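Local coordinates for regulatory protein PCRH (Pseudomonas aeruginosa, PDB 2XCB), which binds the chaperone-binding region of the translocator PopD, probably acting as its type III secretion chaperone, at residues F90-E94 against R128-M132. Sequence-based numbering, arbitrary orientation.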
# COMPACT_ATOMS: atom_id res chain seq x y z
N PHE A 90 6.99 -15.99 21.24
CA PHE A 90 6.11 -15.47 22.28
C PHE A 90 4.66 -15.34 21.76
O PHE A 90 3.73 -15.95 22.38
CB PHE A 90 6.64 -14.08 22.81
CG PHE A 90 5.77 -13.49 23.94
CD1 PHE A 90 5.95 -13.90 25.27
CD2 PHE A 90 4.73 -12.55 23.65
CE1 PHE A 90 5.14 -13.38 26.33
CE2 PHE A 90 3.90 -12.07 24.66
CZ PHE A 90 4.11 -12.51 26.04
N HIS A 91 4.44 -14.60 20.64
CA HIS A 91 3.08 -14.46 20.19
C HIS A 91 2.52 -15.76 19.63
O HIS A 91 1.33 -15.96 19.72
CB HIS A 91 2.93 -13.33 19.18
CG HIS A 91 3.24 -11.99 19.85
ND1 HIS A 91 2.51 -11.56 20.93
CD2 HIS A 91 4.31 -11.16 19.76
CE1 HIS A 91 3.05 -10.42 21.41
NE2 HIS A 91 4.14 -10.16 20.71
N ALA A 92 3.40 -16.60 19.10
CA ALA A 92 2.97 -17.94 18.67
C ALA A 92 2.43 -18.74 19.89
O ALA A 92 1.49 -19.54 19.78
CB ALA A 92 4.13 -18.71 18.07
N ALA A 93 3.13 -18.59 21.01
CA ALA A 93 2.72 -19.29 22.23
C ALA A 93 1.33 -18.81 22.66
O ALA A 93 0.49 -19.61 23.06
CB ALA A 93 3.77 -19.04 23.31
N GLU A 94 1.07 -17.49 22.57
CA GLU A 94 -0.30 -17.02 22.82
C GLU A 94 -1.40 -17.65 21.95
O GLU A 94 -2.55 -17.98 22.42
CB GLU A 94 -0.39 -15.51 22.67
CG GLU A 94 0.43 -14.77 23.72
CD GLU A 94 0.41 -13.29 23.49
OE1 GLU A 94 0.48 -12.59 24.52
OE2 GLU A 94 0.30 -12.83 22.29
N ARG A 128 7.87 -11.34 30.94
CA ARG A 128 6.53 -11.80 30.55
C ARG A 128 6.56 -13.23 30.07
O ARG A 128 5.64 -13.95 30.36
CB ARG A 128 5.89 -10.97 29.42
CG ARG A 128 5.41 -9.56 29.82
CD ARG A 128 4.88 -8.83 28.55
NE ARG A 128 3.56 -9.31 28.13
CZ ARG A 128 3.03 -9.15 26.92
NH1 ARG A 128 3.71 -8.56 25.94
NH2 ARG A 128 1.80 -9.60 26.71
N ALA A 129 7.58 -13.59 29.28
CA ALA A 129 7.70 -14.92 28.77
C ALA A 129 7.88 -15.89 29.95
O ALA A 129 7.34 -16.99 29.93
CB ALA A 129 8.87 -14.99 27.80
N GLY A 130 8.64 -15.50 30.95
CA GLY A 130 8.89 -16.33 32.15
C GLY A 130 7.59 -16.45 32.93
O GLY A 130 7.20 -17.58 33.28
N ALA A 131 6.85 -15.33 33.09
CA ALA A 131 5.54 -15.38 33.79
C ALA A 131 4.53 -16.29 33.09
O ALA A 131 3.86 -17.15 33.73
CB ALA A 131 4.93 -13.96 33.97
N MET A 132 4.40 -16.12 31.76
CA MET A 132 3.52 -16.98 30.97
C MET A 132 3.95 -18.44 31.00
O MET A 132 3.10 -19.37 31.10
CB MET A 132 3.38 -16.47 29.50
CG MET A 132 2.60 -15.16 29.38
SD MET A 132 1.00 -15.25 30.23
CE MET A 132 0.06 -16.40 29.19
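The ring of F90 lies against one face of the R128 guanidinium, its CZ 3.6 Å from R128 CZ and over the centre of that flat group. The two planes stand 61° apart, so this is not a parallel stack. With CG anti to the backbone N (chi1 -178°), F90 extends from helix 87-98 toward helix 123-140; the axes of segments 90-94 and 128-132 approach to 11.4 Å, a span that suits a long aromatic side chain. Small A129 lets the ring come close, F90 CD1 lying 4.0 Å from A129 CB, while the flexible side chain of M132 brings CG to F90 CE1. F109 of helix 102-117 also meets F90 edge-to-face in this all-helical, TPR-like chaperone. A bend at chi3 (76°) brings the R128 guanidinium to the tip of the ring. There E94 OE1 lies 3.9 Å from R128 NH2, a long ion pair well out of the guanidinium plane. E94 OE2 instead accepts a nearly straight bond from H91 ND1 (2.9 Å) and another from Q63. H91 NE2 hydrogen-bonds an acidic side chain of the bound peptide; R128 NH1 makes a long, weak ion pair with an acidic peptide side chain. Apolar helix packing thus adjoins a polar side that probably helps receive acidic ligand groups.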